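Local coordinates for protein beta-1,3-glucosyltransferase (Paecilomyces sp. J18, PDB 5JVV) that is a carbohydrate-active enzyme, probably of the GH16 family, built as a beta-jelly-roll sandwich of two large curved sheets, at residues F104-D109 with I117-G122; G29-V34 with T245-D250; L55-T60 with R70-L75; G183-M188 with W198-S203. One frame throughout, in Å; residues are numbered along the deposited sequence.

How the contacts relate
From the N terminus, contact 2 opens first: 29-34 waits until 245-250 returns beside it, closing a loop of 210 residues. The other three contacts lie within that loop, one after another without crossing. Contact 3 joins the end of strand 53-55 of one sheet to strand 70-77 of the other, contact 1 pairs 104-109 with 117-122, and contact 4 pairs 183-188 with 198-203. Contact 2, its centre about 9 Å from that of contact 3, brings together 31-33 and 240-247, the neighbours of 70-77. Contact 1 lies farther along that same sheet. Contact 4 belongs to the other sheet and meets contact 1 across the sandwich, where Ile120 CD1 is 3.5 Å from Tyr186 CD2.

Contact 1 (F104-D109 with I117-G122); sequences FWTVGD and IDIIEG
Phe104 is met by both Ile119 and Ile120, whose amides share one acceptor: Ile119 N lies 2.9 Å and Ile120 N 3.0 Å from Phe104 O. The Ile120 bond is the straighter of the two, 166° at the hydrogen, and arrives on a lone pair. Phe104 N returns a 2.8 Å bond to Ile120 O. Two residues facing one in this way make a classic beta bulge. Side chains follow the same pattern: Ile119 CD1 sits over a face of the Phe104 ring, 4.1 Å from its centroid and toward the rim, while Ile120 CD1 lies at the ring's edge. With CG anti to the backbone N (chi1 172°), the ring runs alongside Ile119. On the opposite face of the sheet, Asp118 OD1 approaches Trp105 CB to 3.4 Å, and the indole and carboxylate planes are 65° apart. Thr106 OG1 touches Ile117 CB at 3.3 Å but bonds Gln239; Trp105 NE1 bonds Asp244. The run from Glu116 to Glu121 matches the GH16 signature sequence. Strand 100-107 is flanked by strands 116-121 and 240-247, while Ile117, Ile119 and Ile120 pack against Met188 and Tyr186 on strand 184-190 of the facing sheet.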
# COMPACT_ATOMS: atom_id res chain seq x y z
N PHE A 104 0.54 -0.77 0.09
CA PHE A 104 0.11 -2.14 -0.15
C PHE A 104 0.18 -2.29 -1.66
O PHE A 104 -0.52 -1.59 -2.39
CB PHE A 104 -1.32 -2.37 0.37
CG PHE A 104 -1.91 -3.71 -0.01
CD1 PHE A 104 -1.12 -4.86 -0.04
CD2 PHE A 104 -3.27 -3.82 -0.28
CE1 PHE A 104 -1.68 -6.10 -0.36
CE2 PHE A 104 -3.84 -5.05 -0.62
CZ PHE A 104 -3.04 -6.20 -0.65
N TRP A 105 1.06 -3.16 -2.13
CA TRP A 105 1.37 -3.18 -3.55
C TRP A 105 1.89 -4.55 -3.99
O TRP A 105 2.01 -5.45 -3.18
CB TRP A 105 2.36 -2.05 -3.89
CG TRP A 105 3.69 -2.13 -3.21
CD1 TRP A 105 3.95 -2.03 -1.87
CD2 TRP A 105 4.96 -2.28 -3.85
NE1 TRP A 105 5.31 -2.12 -1.65
CE2 TRP A 105 5.95 -2.28 -2.85
CE3 TRP A 105 5.36 -2.42 -5.19
CZ2 TRP A 105 7.32 -2.41 -3.14
CZ3 TRP A 105 6.71 -2.55 -5.47
CH2 TRP A 105 7.67 -2.55 -4.46
N THR A 106 2.15 -4.70 -5.29
CA THR A 106 2.63 -5.97 -5.82
C THR A 106 3.86 -5.75 -6.67
O THR A 106 3.98 -4.73 -7.35
CB THR A 106 1.54 -6.72 -6.65
OG1 THR A 106 1.50 -6.22 -7.99
CG2 THR A 106 0.15 -6.61 -6.00
N VAL A 107 4.78 -6.71 -6.64
CA VAL A 107 6.02 -6.56 -7.39
C VAL A 107 6.52 -7.91 -7.89
O VAL A 107 6.30 -8.94 -7.26
CB VAL A 107 7.08 -5.86 -6.53
CG1 VAL A 107 7.60 -6.78 -5.44
CG2 VAL A 107 8.22 -5.32 -7.39
N GLY A 108 7.21 -7.90 -9.03
CA GLY A 108 7.85 -9.10 -9.55
C GLY A 108 9.22 -9.29 -8.93
O GLY A 108 9.50 -8.77 -7.85
N ASP A 109 10.09 -10.03 -9.62
CA ASP A 109 11.39 -10.37 -9.05
C ASP A 109 12.41 -9.24 -9.19
O ASP A 109 13.44 -9.24 -8.52
CB ASP A 109 11.94 -11.65 -9.69
CG ASP A 109 11.10 -12.86 -9.35
OD1 ASP A 109 10.72 -13.60 -10.28
OD2 ASP A 109 10.82 -13.08 -8.15
N ILE A 117 1.94 -2.94 -9.30
CA ILE A 117 0.57 -2.55 -9.03
C ILE A 117 0.52 -1.96 -7.62
O ILE A 117 0.81 -2.65 -6.65
CB ILE A 117 -0.38 -3.76 -9.08
CG1 ILE A 117 -0.33 -4.44 -10.45
CG2 ILE A 117 -1.81 -3.34 -8.74
CD1 ILE A 117 -0.83 -5.87 -10.41
N ASP A 118 0.17 -0.68 -7.51
CA ASP A 118 0.10 -0.05 -6.18
C ASP A 118 -1.36 0.08 -5.79
O ASP A 118 -2.09 0.88 -6.38
CB ASP A 118 0.77 1.33 -6.20
CG ASP A 118 2.21 1.28 -6.67
OD1 ASP A 118 2.90 0.30 -6.35
OD2 ASP A 118 2.64 2.22 -7.36
N ILE A 119 -1.78 -0.73 -4.81
CA ILE A 119 -3.19 -0.81 -4.43
C ILE A 119 -3.57 0.28 -3.43
O ILE A 119 -4.58 0.98 -3.61
CB ILE A 119 -3.52 -2.19 -3.85
CG1 ILE A 119 -3.22 -3.28 -4.90
CG2 ILE A 119 -4.99 -2.27 -3.43
CD1 ILE A 119 -3.29 -4.69 -4.33
N ILE A 120 -2.76 0.40 -2.37
CA ILE A 120 -2.85 1.51 -1.43
C ILE A 120 -1.49 2.19 -1.42
O ILE A 120 -0.46 1.54 -1.22
CB ILE A 120 -3.15 1.03 0.01
CG1 ILE A 120 -4.42 0.20 0.05
CG2 ILE A 120 -3.27 2.24 0.94
CD1 ILE A 120 -4.65 -0.47 1.41
N GLU A 121 -1.47 3.49 -1.69
CA GLU A 121 -0.21 4.23 -1.61
C GLU A 121 -0.46 5.70 -1.39
O GLU A 121 -1.42 6.27 -1.89
CB GLU A 121 0.68 3.99 -2.85
CG GLU A 121 2.13 4.45 -2.62
CD GLU A 121 3.14 3.68 -3.45
OE1 GLU A 121 2.88 2.51 -3.79
OE2 GLU A 121 4.23 4.25 -3.75
N GLY A 122 0.41 6.34 -0.61
CA GLY A 122 0.29 7.76 -0.37
C GLY A 122 1.49 8.24 0.40
O GLY A 122 2.31 7.43 0.84

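Contact 2 (G29-V34 with T245-D250); sequences GFVHYV and TTFCGD
Gly29 and Phe30 approach Phe247 where the axes of 31-33 and 245-247, at 146° to each other, stay at least 7.0 Å apart, and the single backbone bond is made just before strand 31-33, from Phe30 N to Phe247 O at 2.8 Å. That donor stands above the carbonyl plane, 37° out of it. Phe30 is the centre of an inverse gamma turn, and Gly29 CA comes within 3.0 Å of Phe247 O. Phe247 N is buried without a partner in the model.

Val31 carries much of the side-chain packing. Its CG1, held between the backbone N and the carbonyl carbon (chi1 66°), reaches Thr246 OG1 at 3.2 Å. This hydroxyl is hydrogen-bonded to Asp25, which also takes Gly29 N. Val31 CB lies at the edge of the Phe247 ring, 4.1 Å from Phe247 CD2, and CG2 of the same valine rests over a face of Tyr33. The phenol then leans across Thr245 and Thr246, with Tyr33 OH 3.5 Å from Thr246 CB and Tyr33 CE1 3.6 Å from Thr245 O. At the other end, Phe30 CB meets Cys248 CB.

Strand 70-77 lies between 31-33 and 240-247, parallel to the first and antiparallel to the second. Helix 269-279 packs on Phe30 and is tied to Cys248 by the disulfide with Cys273.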
# COMPACT_ATOMS: atom_id res chain seq x y z
N GLY A 29 14.33 5.66 1.36
CA GLY A 29 13.72 6.28 2.51
C GLY A 29 14.59 6.33 3.76
O GLY A 29 15.59 5.59 3.89
N PHE A 30 14.21 7.21 4.67
CA PHE A 30 14.81 7.29 5.99
C PHE A 30 14.14 6.24 6.88
O PHE A 30 13.41 6.56 7.82
CB PHE A 30 14.62 8.70 6.55
CG PHE A 30 15.32 8.96 7.86
CD1 PHE A 30 16.71 9.01 7.94
CD2 PHE A 30 14.58 9.17 9.02
CE1 PHE A 30 17.34 9.26 9.14
CE2 PHE A 30 15.20 9.42 10.23
CZ PHE A 30 16.59 9.47 10.29
N VAL A 31 14.39 4.98 6.54
CA VAL A 31 13.75 3.85 7.20
C VAL A 31 14.82 2.81 7.48
O VAL A 31 15.80 2.68 6.74
CB VAL A 31 12.65 3.24 6.28
CG1 VAL A 31 13.27 2.62 5.04
CG2 VAL A 31 11.82 2.22 7.03
N HIS A 32 14.63 2.06 8.57
CA HIS A 32 15.50 0.95 8.91
C HIS A 32 14.62 -0.29 8.95
O HIS A 32 13.96 -0.57 9.96
CB HIS A 32 16.16 1.20 10.26
CG HIS A 32 17.26 0.24 10.61
ND1 HIS A 32 17.50 -0.91 9.90
CD2 HIS A 32 18.18 0.28 11.60
CE1 HIS A 32 18.53 -1.54 10.44
NE2 HIS A 32 18.96 -0.84 11.47
N TYR A 33 14.59 -1.01 7.84
CA TYR A 33 13.78 -2.21 7.76
C TYR A 33 14.46 -3.32 8.56
O TYR A 33 15.65 -3.58 8.38
CB TYR A 33 13.63 -2.62 6.30
CG TYR A 33 12.58 -1.86 5.53
CD1 TYR A 33 11.35 -1.53 6.10
CD2 TYR A 33 12.81 -1.48 4.21
CE1 TYR A 33 10.38 -0.85 5.36
CE2 TYR A 33 11.85 -0.80 3.48
CZ TYR A 33 10.64 -0.49 4.06
OH TYR A 33 9.68 0.17 3.32
N VAL A 34 13.70 -3.98 9.43
CA VAL A 34 14.27 -4.99 10.33
C VAL A 34 13.63 -6.37 10.17
O VAL A 34 12.54 -6.51 9.63
CB VAL A 34 14.20 -4.56 11.80
CG1 VAL A 34 15.01 -3.28 12.01
CG2 VAL A 34 12.75 -4.37 12.24
N THR A 245 5.91 0.31 5.27
CA THR A 245 5.88 1.74 5.54
C THR A 245 7.32 2.23 5.50
O THR A 245 8.15 1.78 6.29
CB THR A 245 5.27 2.07 6.91
OG1 THR A 245 3.95 1.51 6.99
CG2 THR A 245 5.18 3.59 7.12
N THR A 246 7.62 3.12 4.56
CA THR A 246 8.91 3.80 4.56
C THR A 246 8.71 5.26 4.94
O THR A 246 7.60 5.65 5.31
CB THR A 246 9.65 3.62 3.20
OG1 THR A 246 10.99 4.11 3.33
CG2 THR A 246 8.94 4.35 2.06
N PHE A 247 9.77 6.06 4.89
CA PHE A 247 9.70 7.47 5.28
C PHE A 247 10.51 8.28 4.31
O PHE A 247 11.55 7.82 3.87
CB PHE A 247 10.30 7.69 6.67
CG PHE A 247 9.60 6.93 7.77
CD1 PHE A 247 8.44 7.43 8.35
CD2 PHE A 247 10.11 5.72 8.23
CE1 PHE A 247 7.80 6.73 9.38
CE2 PHE A 247 9.47 5.02 9.25
CZ PHE A 247 8.32 5.53 9.82
N CYS A 248 10.03 9.47 3.97
CA CYS A 248 10.80 10.41 3.15
C CYS A 248 11.18 9.76 1.81
O CYS A 248 10.32 9.22 1.12
CB CYS A 248 12.00 10.96 3.95
SG CYS A 248 11.49 11.74 5.54
N GLY A 249 12.46 9.76 1.44
CA GLY A 249 12.87 9.08 0.22
C GLY A 249 12.33 9.69 -1.06
O GLY A 249 11.94 10.87 -1.07
N ASP A 250 12.28 8.89 -2.13
CA ASP A 250 12.02 9.39 -3.49
C ASP A 250 10.76 10.24 -3.62
O ASP A 250 10.80 11.32 -4.22
CB ASP A 250 11.89 8.23 -4.48
CG ASP A 250 13.17 7.42 -4.64
OD1 ASP A 250 14.25 7.90 -4.25
OD2 ASP A 250 13.07 6.30 -5.19

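Contact 3 (L55-T60 with R70-L75); sequences LGVDHT and RKSVRL
Asp58 touches Lys71 first through its CB, 4.0 Å from Lys71 CB, while Asp58 N donates to Lys71 O. From there CG turns anti to the backbone N (chi1 178°), which brings the carboxylate beside Arg70. Asp58 OD1 has two partners: Thr60 N at 2.8 Å, forming an Asx turn, and Arg70 NH1 at 3.4 Å, a salt bridge made at the guanidinium edge with the two planar groups 86° apart. Arg70 NH1 bonds more closely to the backbone, 2.8 Å from Asp58 O, approaching from above the carbonyl plane. Asp58 OD2 accepts from two waters, one leading to Lys71 N and the other to Lys71 NZ, and also has Asn61 as a partner; Lys71 NZ is paired more strongly with Glu42. Further along, a third water spans Gly56 O and Ser72 OG, and Ser72 OG bonds Thr245 as well. Val57 CB comes within 3.2 Å of Lys71 O. The apolar end closes with Leu55 CD2 and Leu75 CD2 meeting tip to tip at 3.9 Å. The loop thus runs from strand 53-55 of one sheet to strand 70-77 of the other, where Val57 packs on Phe247 of strand 240-247 and Val73 on Phe20 of strand 18-20.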
# COMPACT_ATOMS: atom_id res chain seq x y z
N LEU A 55 1.47 -4.16 12.20
CA LEU A 55 2.79 -3.83 11.65
C LEU A 55 3.01 -2.34 11.87
O LEU A 55 2.38 -1.52 11.20
CB LEU A 55 2.86 -4.13 10.15
CG LEU A 55 2.30 -5.46 9.64
CD1 LEU A 55 2.30 -5.45 8.12
CD2 LEU A 55 3.12 -6.64 10.20
N GLY A 56 3.90 -1.99 12.78
CA GLY A 56 4.11 -0.60 13.15
C GLY A 56 5.55 -0.18 13.00
O GLY A 56 6.36 -0.88 12.40
N VAL A 57 5.86 0.98 13.56
CA VAL A 57 7.20 1.56 13.45
C VAL A 57 7.70 1.97 14.83
O VAL A 57 6.95 1.96 15.81
CB VAL A 57 7.22 2.78 12.49
CG1 VAL A 57 6.66 2.41 11.12
CG2 VAL A 57 6.44 3.96 13.09
N ASP A 58 8.98 2.32 14.92
CA ASP A 58 9.53 2.85 16.16
C ASP A 58 8.91 4.23 16.40
O ASP A 58 9.16 5.16 15.64
CB ASP A 58 11.06 2.97 15.98
CG ASP A 58 11.76 3.56 17.19
OD1 ASP A 58 11.14 4.25 18.02
OD2 ASP A 58 12.99 3.36 17.29
N HIS A 59 8.08 4.34 17.43
CA HIS A 59 7.49 5.63 17.79
C HIS A 59 7.97 6.08 19.17
O HIS A 59 7.27 6.82 19.87
CB HIS A 59 5.96 5.57 17.74
CG HIS A 59 5.35 4.48 18.56
ND1 HIS A 59 5.14 4.59 19.93
CD2 HIS A 59 4.89 3.25 18.22
CE1 HIS A 59 4.58 3.49 20.38
NE2 HIS A 59 4.42 2.65 19.36
N THR A 60 9.17 5.64 19.53
CA THR A 60 9.73 5.87 20.86
C THR A 60 11.02 6.69 20.82
O THR A 60 11.19 7.65 21.59
CB THR A 60 10.04 4.52 21.53
OG1 THR A 60 8.81 3.81 21.75
CG2 THR A 60 10.75 4.71 22.86
N ARG A 70 14.18 5.47 10.58
CA ARG A 70 13.28 5.03 11.64
C ARG A 70 12.84 3.60 11.36
O ARG A 70 12.51 3.26 10.22
CB ARG A 70 12.06 5.96 11.72
CG ARG A 70 11.07 5.61 12.81
CD ARG A 70 10.14 6.79 13.17
NE ARG A 70 10.87 7.91 13.76
CZ ARG A 70 11.42 7.92 14.98
NH1 ARG A 70 11.33 6.86 15.79
NH2 ARG A 70 12.07 9.00 15.40
N LYS A 71 12.85 2.75 12.38
CA LYS A 71 12.58 1.33 12.18
C LYS A 71 11.16 1.03 11.74
O LYS A 71 10.19 1.61 12.23
CB LYS A 71 12.90 0.52 13.43
CG LYS A 71 14.39 0.40 13.66
CD LYS A 71 14.67 -0.08 15.07
CE LYS A 71 16.15 -0.23 15.30
NZ LYS A 71 16.41 -0.62 16.72
N SER A 72 11.05 0.08 10.81
CA SER A 72 9.78 -0.30 10.23
C SER A 72 9.97 -1.70 9.67
O SER A 72 11.03 -2.32 9.85
CB SER A 72 9.40 0.70 9.12
OG SER A 72 8.08 0.46 8.62
N VAL A 73 8.94 -2.20 8.99
CA VAL A 73 9.01 -3.50 8.34
C VAL A 73 8.44 -3.46 6.92
O VAL A 73 7.66 -2.55 6.55
CB VAL A 73 8.29 -4.61 9.15
CG1 VAL A 73 9.00 -4.84 10.48
CG2 VAL A 73 6.81 -4.26 9.36
N ARG A 74 8.88 -4.42 6.12
CA ARG A 74 8.41 -4.57 4.75
C ARG A 74 8.23 -6.06 4.53
O ARG A 74 9.20 -6.83 4.53
CB ARG A 74 9.41 -3.94 3.76
CG ARG A 74 9.17 -4.33 2.31
CD ARG A 74 9.94 -3.44 1.34
NE ARG A 74 10.08 -4.08 0.03
CZ ARG A 74 10.38 -3.43 -1.10
NH1 ARG A 74 10.52 -2.11 -1.10
NH2 ARG A 74 10.51 -4.10 -2.24
N LEU A 75 6.97 -6.47 4.40
CA LEU A 75 6.62 -7.88 4.26
C LEU A 75 6.33 -8.19 2.80
O LEU A 75 5.56 -7.48 2.16
CB LEU A 75 5.38 -8.19 5.11
CG LEU A 75 5.62 -8.47 6.59
CD1 LEU A 75 6.23 -7.27 7.30
CD2 LEU A 75 4.32 -8.89 7.28
O HOH W 1 5.74 -0.85 9.69
O HOH W 2 14.10 3.66 14.80
O HOH W 3 15.79 2.05 17.64

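Contact 4 (G183-M188 with W198-S203); sequences GGVYAM and WFFPRS
An antiparallel beta hairpin, strands 184-190 and 195-201, brings Tyr186 against Phe199 on one face of its sheet and Val185 and Ala187 against Phe200 and Trp198 on the other. The short axes run at 168° and 4.6 Å apart. Val185 and Phe200 are bonded both ways, and the Phe200 N to Val185 O bond is nearly straight at 172°; Ala187 and Trp198 form the next hydrogen-bonded pair.

Between them, at a non-hydrogen-bonded position, Phe199 CB lies over a face of the Tyr186 ring, 3.9 Å from its centroid, a CH-pi contact. Phe199 CG lies anti to its own N (chi1 162°), and the two rings are near parallel but slid apart, with centroids 5.1 Å distant. Their closest atoms are Tyr186 CE2 and Phe199 CD1, 3.6 Å apart. Across the sheet Phe200 CE2 reaches Ala187 CB at 4.0 Å, and Phe200 CD2 touches Val185 CG1.

At the hairpin's open end Arg202 N bonds Gly183 O. Arg202 doubles back, bent at chi2 and chi3, so that Gly184 CA stands over a face of its guanidinium, while NH1 makes a salt bridge with Asp89. Tyr186 OH bonds Ser173 O. Strand 84-90 flanks 184-190 on its other side, and strand 224-226 pairs with 195-201.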
# COMPACT_ATOMS: atom_id res chain seq x y z
N GLY A 183 -11.32 1.45 8.89
CA GLY A 183 -10.81 0.86 7.67
C GLY A 183 -11.89 0.23 6.80
O GLY A 183 -12.99 0.77 6.65
N GLY A 184 -11.57 -0.92 6.21
CA GLY A 184 -12.50 -1.59 5.34
C GLY A 184 -11.78 -2.66 4.54
O GLY A 184 -10.76 -3.18 5.00
N VAL A 185 -12.32 -2.99 3.38
CA VAL A 185 -11.70 -4.00 2.52
C VAL A 185 -11.20 -3.37 1.24
O VAL A 185 -11.92 -2.59 0.61
CB VAL A 185 -12.71 -5.12 2.16
CG1 VAL A 185 -12.17 -5.98 1.02
CG2 VAL A 185 -13.03 -5.96 3.39
N TYR A 186 -9.96 -3.69 0.87
CA TYR A 186 -9.46 -3.42 -0.48
C TYR A 186 -9.47 -4.72 -1.27
O TYR A 186 -8.98 -5.75 -0.79
CB TYR A 186 -8.05 -2.81 -0.44
CG TYR A 186 -8.09 -1.30 -0.46
CD1 TYR A 186 -8.10 -0.61 -1.67
CD2 TYR A 186 -8.13 -0.56 0.72
CE1 TYR A 186 -8.13 0.76 -1.71
CE2 TYR A 186 -8.17 0.83 0.69
CZ TYR A 186 -8.18 1.48 -0.54
OH TYR A 186 -8.22 2.85 -0.63
N ALA A 187 -10.04 -4.66 -2.47
CA ALA A 187 -10.16 -5.84 -3.32
C ALA A 187 -9.55 -5.57 -4.68
O ALA A 187 -9.70 -4.48 -5.24
CB ALA A 187 -11.63 -6.23 -3.48
N MET A 188 -8.86 -6.57 -5.21
CA MET A 188 -8.33 -6.50 -6.57
C MET A 188 -8.83 -7.68 -7.39
O MET A 188 -8.72 -8.82 -6.95
CB MET A 188 -6.81 -6.52 -6.57
CG MET A 188 -6.24 -6.60 -7.98
SD MET A 188 -4.45 -6.43 -8.10
CE MET A 188 -3.89 -7.80 -7.10
N TRP A 198 -11.24 -2.08 -5.74
CA TRP A 198 -12.38 -1.55 -4.99
C TRP A 198 -11.95 -1.26 -3.55
O TRP A 198 -11.10 -1.95 -3.00
CB TRP A 198 -13.53 -2.56 -4.91
CG TRP A 198 -14.25 -2.92 -6.18
CD1 TRP A 198 -15.45 -2.41 -6.63
CD2 TRP A 198 -13.86 -3.91 -7.14
NE1 TRP A 198 -15.81 -3.02 -7.81
CE2 TRP A 198 -14.85 -3.94 -8.15
CE3 TRP A 198 -12.76 -4.78 -7.25
CZ2 TRP A 198 -14.78 -4.80 -9.24
CZ3 TRP A 198 -12.69 -5.63 -8.34
CH2 TRP A 198 -13.70 -5.64 -9.32
N PHE A 199 -12.57 -0.24 -2.96
CA PHE A 199 -12.47 -0.03 -1.52
C PHE A 199 -13.88 -0.06 -0.94
O PHE A 199 -14.76 0.66 -1.42
CB PHE A 199 -11.80 1.31 -1.19
CG PHE A 199 -12.06 1.78 0.22
CD1 PHE A 199 -11.72 0.99 1.31
CD2 PHE A 199 -12.66 3.01 0.44
CE1 PHE A 199 -11.97 1.43 2.61
CE2 PHE A 199 -12.92 3.46 1.74
CZ PHE A 199 -12.57 2.67 2.82
N PHE A 200 -14.09 -0.93 0.05
CA PHE A 200 -15.38 -1.04 0.74
C PHE A 200 -15.18 -0.62 2.18
O PHE A 200 -14.51 -1.33 2.94
CB PHE A 200 -15.88 -2.47 0.70
CG PHE A 200 -15.94 -3.06 -0.68
CD1 PHE A 200 -16.86 -2.59 -1.60
CD2 PHE A 200 -15.09 -4.09 -1.04
CE1 PHE A 200 -16.91 -3.13 -2.87
CE2 PHE A 200 -15.14 -4.65 -2.30
CZ PHE A 200 -16.05 -4.17 -3.22
N PRO A 201 -15.77 0.52 2.57
CA PRO A 201 -15.69 0.99 3.96
C PRO A 201 -16.26 -0.05 4.92
O PRO A 201 -17.14 -0.83 4.54
CB PRO A 201 -16.58 2.24 3.96
CG PRO A 201 -16.67 2.66 2.54
CD PRO A 201 -16.58 1.41 1.73
N ARG A 202 -15.75 -0.05 6.15
CA ARG A 202 -16.26 -0.91 7.21
C ARG A 202 -17.78 -0.75 7.31
O ARG A 202 -18.30 0.36 7.11
CB ARG A 202 -15.58 -0.53 8.53
CG ARG A 202 -15.87 -1.46 9.71
CD ARG A 202 -15.25 -2.84 9.51
NE ARG A 202 -13.82 -2.74 9.24
CZ ARG A 202 -13.09 -3.73 8.75
NH1 ARG A 202 -11.79 -3.54 8.52
NH2 ARG A 202 -13.65 -4.90 8.49
N SER A 203 -18.48 -1.84 7.56
CA SER A 203 -19.96 -1.86 7.61
C SER A 203 -20.64 -1.64 6.26
O SER A 203 -21.85 -1.46 6.20
CB SER A 203 -20.51 -0.88 8.66
OG SER A 203 -20.45 0.46 8.21